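PDB 2P2V: alpha-2,3-sialyltransferase from Campylobacter jejuni, which probably transfers sialic acid from the CMP-activated sugar to galactose-ended acceptors in alpha-2,3 linkage, this chain being the N-terminal catalytic part of a longer membrane protein. Local coordinates for residues A[43-47]-A[157-163]; A[72-76]-A[270-274]. All coordinates share one frame; numbering follows the deposited sequence.

Interaction 1: A[43-47]-A[157-163]; sequences YDVFR and IAIALGY. With EDO (1,2-ethanediol), chain E.
Asp44, at the start of strand 44-48, takes the phenol of Tyr163 in the one polar bond of this contact: Tyr163 OH donates to Asp44 OD2 at 2.7 Å. The hydroxyl reaches the oxygen on its anti side, 16° out of the carboxylate plane, and ring and carboxylate stand nearly perpendicular. With CG beside the backbone N (chi1 -73°), Asp44 holds its carboxylate at the edge of the tyrosine ring. A tyrosine suits this place because its ring fills apolar space yet carries a donor at its end. Just before Asp44, an ethanediol, probably from the crystallisation liquor, lies over one face of the Tyr43 ring, and its O1 donates to Tyr43 O (3.1 Å).

The strand belongs to the parallel sheet of a Rossmann-like alpha/beta fold, and the segment 157-163 ends helix 150-161, which packs on that sheet. Val45 turns away from the helix, and Phe46 points back toward it. Its CE2 lies 3.8 Å from Ala158 CB, where the small alanine leaves room for a phenyl ring, while its CZ meets Tyr163 CE1 at 3.9 Å, the ring planes almost at right angles. Leu161 CD1 touches the ring edge at 4.4 Å from Phe46 CZ. Beyond Leu161 a Schellman motif ends the helix: Gly162 adopts positive phi, and Tyr163 N bonds to Ala158 O at 3.0 Å, directing the tyrosine back toward the strand.

Interaction 2: A[72-76]-A[270-274]; sequences VFLQQ and VSFYK. With EDO (1,2-ethanediol), chain F.
Leu74 fills the tight centre of the contact. It and Tyr273 run antiparallel alongside each other, Leu74 CB 3.8 Å from Tyr273 CE2. Leu74 CD1 sits over one face of the tyrosine ring, 4.0 Å from the centroid and 10° off the normal, a CH-pi contact. CG stands anti to the backbone N (chi1 -178°), which carries the branched end across to helix 268-283; there CD2 also packs against Val270 CG1 at 4.1 Å. A leucine suits the place because its fork covers the ring and the valine at once.

The polar margins are looser. One water accepts from Leu74 N at 3.1 Å and is hydrogen-bonded to Tyr273 OH at 2.9 Å. An ethanediol, probably from the crystallisation liquor, lies over the opposite face of the ring. On the more exposed side, Lys274 lays its apolar methylenes along the contact, CE 4.0 Å from Gln75 NE2, while its NZ goes on to a weak bond with Thr264 OG1; a lysine suits such an edge.

Helix 73-85 faces the nucleotide-sugar analogue through Val72 and Gln76. Leu74 O accepts from Tyr143 OH of the second subunit, Tyr273 meets Phe116 of helix 107-116 edge-to-face, and Phe73 reaches strand 90-96.

Overall arrangement
Both interactions are largely buried, but they lie on opposite sides of the chain's centre, their own centres about 27 Å apart. Interaction 1 is the deeper, its centre about 11 Å from that of the chain, and joins a strand of the parallel sheet to a helix packed on it; interaction 2, at about 19 Å, joins two helices and lies where a second subunit comes close. No helix or strand is common to the two. Aromatic rings organise each, yet the polar chemistry differs: a direct tyrosine-carboxylate bond at the sheet, a water-mediated link between the helices. Of the two, interaction 2 includes residues that touch the bound CMP-sialic acid analogue, whereas the side chain of Phe46 in interaction 1 remains about 11 Å from it.

Interaction 1: A[43-47]-A[157-163]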
loop_
_atom_site.group_PDB
_atom_site.type_symbol
_atom_site.label_atom_id
_atom_site.label_comp_id
_atom_site.label_asym_id
_atom_site.label_seq_id
_atom_site.Cartn_x
_atom_site.Cartn_y
_atom_site.Cartn_z
ATOM N N TYR A 43 -1.197 6.134 -39.447
ATOM C CA TYR A 43 -0.237 6.146 -38.363
ATOM C C TYR A 43 -0.733 7.071 -37.228
ATOM O O TYR A 43 -1.543 7.968 -37.453
ATOM C CB TYR A 43 1.151 6.640 -38.831
ATOM C CG TYR A 43 1.122 7.989 -39.521
ATOM C CD1 TYR A 43 1.118 9.192 -38.770
ATOM C CD2 TYR A 43 1.109 8.082 -40.933
ATOM C CE1 TYR A 43 1.095 10.418 -39.401
ATOM C CE2 TYR A 43 1.069 9.295 -41.573
ATOM C CZ TYR A 43 1.074 10.462 -40.809
ATOM O OH TYR A 43 1.033 11.668 -41.423
ATOM N N ASP A 44 -0.213 6.802 -36.028
ATOM C CA ASP A 44 -0.320 7.718 -34.841
ATOM C C ASP A 44 1.049 8.350 -34.705
ATOM O O ASP A 44 2.036 7.862 -35.253
ATOM C CB ASP A 44 -0.669 6.909 -33.566
ATOM C CG ASP A 44 -2.124 6.416 -33.554
ATOM O OD1 ASP A 44 -2.954 7.060 -34.186
ATOM O OD2 ASP A 44 -2.459 5.370 -32.937
ATOM N N VAL A 45 1.164 9.437 -33.924
ATOM C CA VAL A 45 2.421 10.131 -33.819
ATOM C C VAL A 45 2.749 10.263 -32.291
ATOM O O VAL A 45 1.839 10.586 -31.524
ATOM C CB VAL A 45 2.268 11.555 -34.328
ATOM C CG1 VAL A 45 3.537 12.262 -34.165
ATOM C CG2 VAL A 45 1.842 11.585 -35.851
ATOM N N PHE A 46 4.012 10.066 -31.912
ATOM C CA PHE A 46 4.475 10.342 -30.527
ATOM C C PHE A 46 5.479 11.478 -30.618
ATOM O O PHE A 46 6.341 11.506 -31.527
ATOM C CB PHE A 46 5.172 9.132 -29.914
ATOM C CG PHE A 46 4.258 8.023 -29.397
ATOM C CD1 PHE A 46 2.881 8.096 -29.441
ATOM C CD2 PHE A 46 4.858 6.877 -28.862
ATOM C CE1 PHE A 46 2.097 7.018 -28.947
ATOM C CE2 PHE A 46 4.113 5.818 -28.371
ATOM C CZ PHE A 46 2.723 5.890 -28.399
ATOM N N ARG A 47 5.372 12.451 -29.704
ATOM C CA ARG A 47 6.352 13.527 -29.663
ATOM C C ARG A 47 6.842 13.653 -28.216
ATOM O O ARG A 47 6.198 13.165 -27.280
ATOM C CB ARG A 47 5.709 14.869 -30.054
ATOM C CG ARG A 47 4.991 14.953 -31.464
ATOM C CD ARG A 47 5.997 14.716 -32.575
ATOM N NE ARG A 47 7.113 15.665 -32.664
ATOM C CZ ARG A 47 7.058 16.837 -33.297
ATOM N NH1 ARG A 47 5.946 17.239 -33.862
ATOM N NH2 ARG A 47 8.138 17.603 -33.384
ATOM N N ILE A 157 7.745 2.262 -25.282
ATOM C CA ILE A 157 6.365 2.464 -24.913
ATOM C C ILE A 157 5.438 1.979 -26.048
ATOM O O ILE A 157 4.445 1.254 -25.796
ATOM C CB ILE A 157 6.062 3.981 -24.633
ATOM C CG1 ILE A 157 6.708 4.374 -23.298
ATOM C CG2 ILE A 157 4.555 4.206 -24.553
ATOM C CD1 ILE A 157 5.931 3.980 -22.052
ATOM N N ALA A 158 5.781 2.377 -27.261
ATOM C CA ALA A 158 4.984 1.983 -28.471
ATOM C C ALA A 158 4.875 0.453 -28.567
ATOM O O ALA A 158 3.762 -0.089 -28.753
ATOM C CB ALA A 158 5.578 2.579 -29.729
ATOM N N ILE A 159 6.001 -0.227 -28.375
ATOM C CA ILE A 159 6.075 -1.709 -28.448
ATOM C C ILE A 159 5.262 -2.329 -27.343
ATOM O O ILE A 159 4.434 -3.255 -27.589
ATOM C CB ILE A 159 7.536 -2.176 -28.454
ATOM C CG1 ILE A 159 8.197 -1.691 -29.738
ATOM C CG2 ILE A 159 7.672 -3.683 -28.243
ATOM C CD1 ILE A 159 9.653 -1.822 -29.763
ATOM N N ALA A 160 5.404 -1.788 -26.102
ATOM C CA ALA A 160 4.547 -2.284 -25.046
ATOM C C ALA A 160 3.054 -2.098 -25.292
ATOM O O ALA A 160 2.265 -2.874 -24.788
ATOM C CB ALA A 160 4.960 -1.775 -23.647
ATOM N N LEU A 161 2.653 -1.059 -26.017
ATOM C CA LEU A 161 1.252 -0.784 -26.200
ATOM C C LEU A 161 0.729 -1.533 -27.428
ATOM O O LEU A 161 -0.481 -1.549 -27.694
ATOM C CB LEU A 161 1.031 0.698 -26.417
ATOM C CG LEU A 161 1.160 1.515 -25.099
ATOM C CD1 LEU A 161 1.141 2.954 -25.514
ATOM C CD2 LEU A 161 0.108 1.211 -24.012
ATOM N N GLY A 162 1.646 -2.109 -28.174
ATOM C CA GLY A 162 1.224 -3.057 -29.239
ATOM C C GLY A 162 1.337 -2.504 -30.643
ATOM O O GLY A 162 0.768 -3.084 -31.579
ATOM N N TYR A 163 2.094 -1.415 -30.834
ATOM C CA TYR A 163 2.450 -1.013 -32.186
ATOM C C TYR A 163 3.517 -1.943 -32.752
ATOM O O TYR A 163 4.386 -2.470 -32.014
ATOM C CB TYR A 163 2.923 0.430 -32.240
ATOM C CG TYR A 163 1.872 1.479 -31.924
ATOM C CD1 TYR A 163 1.803 2.055 -30.646
ATOM C CD2 TYR A 163 0.992 1.944 -32.907
ATOM C CE1 TYR A 163 0.915 3.010 -30.368
ATOM C CE2 TYR A 163 0.077 2.921 -32.633
ATOM C CZ TYR A 163 0.059 3.476 -31.344
ATOM O OH TYR A 163 -0.841 4.453 -31.040
HETATM C C1 EDO E . -2.813 8.549 -40.479
HETATM O O1 EDO E . -3.799 7.975 -39.622
HETATM C C2 EDO E . -2.889 10.051 -40.469
HETATM O O2 EDO E . -2.840 10.443 -41.851
#

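Interaction 2: A[72-76]-A[270-274]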
loop_
_atom_site.group_PDB
_atom_site.type_symbol
_atom_site.label_atom_id
_atom_site.label_comp_id
_atom_site.label_asym_id
_atom_site.label_seq_id
_atom_site.Cartn_x
_atom_site.Cartn_y
_atom_site.Cartn_z
ATOM N N VAL A 72 10.903 18.472 -15.341
ATOM C CA VAL A 72 10.169 19.615 -15.867
ATOM C C VAL A 72 8.734 19.231 -16.112
ATOM O O VAL A 72 8.022 19.945 -16.778
ATOM C CB VAL A 72 10.778 20.128 -17.216
ATOM C CG1 VAL A 72 12.185 20.748 -16.941
ATOM C CG2 VAL A 72 10.947 18.960 -18.204
ATOM N N PHE A 73 8.270 18.145 -15.502
ATOM C CA PHE A 73 6.856 17.724 -15.812
ATOM C C PHE A 73 5.827 18.751 -15.445
ATOM O O PHE A 73 4.840 18.955 -16.144
ATOM C CB PHE A 73 6.526 16.371 -15.154
ATOM C CG PHE A 73 5.289 15.738 -15.737
ATOM C CD1 PHE A 73 5.385 15.021 -16.952
ATOM C CD2 PHE A 73 4.060 15.916 -15.142
ATOM C CE1 PHE A 73 4.236 14.468 -17.509
ATOM C CE2 PHE A 73 2.874 15.358 -15.716
ATOM C CZ PHE A 73 3.015 14.636 -16.917
ATOM N N LEU A 74 6.008 19.394 -14.273
ATOM C CA LEU A 74 5.024 20.399 -13.873
ATOM C C LEU A 74 4.804 21.454 -14.946
ATOM O O LEU A 74 3.663 21.783 -15.258
ATOM C CB LEU A 74 5.496 21.084 -12.547
ATOM C CG LEU A 74 4.530 22.140 -11.954
ATOM C CD1 LEU A 74 3.459 21.528 -11.125
ATOM C CD2 LEU A 74 5.407 23.026 -11.021
ATOM N N GLN A 75 5.899 22.046 -15.454
ATOM C CA GLN A 75 5.781 23.063 -16.502
ATOM C C GLN A 75 5.266 22.447 -17.833
ATOM O O GLN A 75 4.409 23.025 -18.511
ATOM C CB GLN A 75 7.126 23.751 -16.713
ATOM C CG GLN A 75 7.575 24.527 -15.454
ATOM C CD GLN A 75 8.368 23.703 -14.432
ATOM O OE1 GLN A 75 8.388 22.468 -14.462
ATOM N NE2 GLN A 75 9.038 24.416 -13.492
ATOM N N GLN A 76 5.734 21.248 -18.163
ATOM C CA GLN A 76 5.339 20.693 -19.473
ATOM C C GLN A 76 3.863 20.309 -19.472
ATOM O O GLN A 76 3.167 20.397 -20.522
ATOM C CB GLN A 76 6.152 19.441 -19.781
ATOM C CG GLN A 76 7.626 19.596 -20.040
ATOM C CD GLN A 76 7.966 20.299 -21.322
ATOM O OE1 GLN A 76 7.218 21.141 -21.831
ATOM N NE2 GLN A 76 9.106 19.918 -21.884
ATOM N N VAL A 270 1.674 25.037 -6.622
ATOM C CA VAL A 270 2.957 25.078 -7.326
ATOM C C VAL A 270 4.049 25.261 -6.297
ATOM O O VAL A 270 5.088 24.604 -6.386
ATOM C CB VAL A 270 3.018 26.204 -8.418
ATOM C CG1 VAL A 270 4.425 26.407 -8.910
ATOM C CG2 VAL A 270 2.177 25.815 -9.649
ATOM N N SER A 271 3.869 26.172 -5.321
ATOM C CA SER A 271 4.978 26.344 -4.346
ATOM C C SER A 271 5.245 25.088 -3.531
ATOM O O SER A 271 6.381 24.759 -3.288
ATOM C CB SER A 271 4.849 27.629 -3.451
ATOM O OG SER A 271 3.526 27.767 -3.044
ATOM N N PHE A 272 4.182 24.412 -3.090
ATOM C CA PHE A 272 4.267 23.176 -2.374
ATOM C C PHE A 272 5.075 22.179 -3.212
ATOM O O PHE A 272 6.015 21.528 -2.731
ATOM C CB PHE A 272 2.840 22.605 -2.111
ATOM C CG PHE A 272 2.882 21.283 -1.380
ATOM C CD1 PHE A 272 3.125 20.105 -2.100
ATOM C CD2 PHE A 272 2.751 21.229 0.013
ATOM C CE1 PHE A 272 3.247 18.893 -1.458
ATOM C CE2 PHE A 272 2.808 20.002 0.667
ATOM C CZ PHE A 272 3.088 18.828 -0.076
ATOM N N TYR A 273 4.653 22.045 -4.469
ATOM C CA TYR A 273 5.290 21.095 -5.415
ATOM C C TYR A 273 6.776 21.348 -5.638
ATOM O O TYR A 273 7.607 20.426 -5.494
ATOM C CB TYR A 273 4.526 21.168 -6.723
ATOM C CG TYR A 273 4.996 20.132 -7.726
ATOM C CD1 TYR A 273 4.242 18.974 -7.950
ATOM C CD2 TYR A 273 6.187 20.306 -8.438
ATOM C CE1 TYR A 273 4.697 18.000 -8.876
ATOM C CE2 TYR A 273 6.623 19.369 -9.373
ATOM C CZ TYR A 273 5.884 18.223 -9.565
ATOM O OH TYR A 273 6.291 17.260 -10.490
ATOM N N LYS A 274 7.131 22.633 -5.865
ATOM C CA LYS A 274 8.503 23.002 -6.163
ATOM C C LYS A 274 9.366 22.901 -4.930
ATOM O O LYS A 274 10.581 22.647 -5.021
ATOM C CB LYS A 274 8.555 24.438 -6.675
ATOM C CG LYS A 274 8.192 24.606 -8.099
ATOM C CD LYS A 274 8.212 26.063 -8.502
ATOM C CE LYS A 274 8.058 26.196 -10.003
ATOM N NZ LYS A 274 8.237 27.615 -10.414
HETATM C C1 EDO F . 5.646 16.623 -5.453
HETATM O O1 EDO F . 4.942 15.558 -6.094
HETATM C C2 EDO F . 7.132 16.322 -5.436
HETATM O O2 EDO F . 7.710 17.195 -6.409
HETATM O O HOH W 1 8.201 18.481 -12.320
#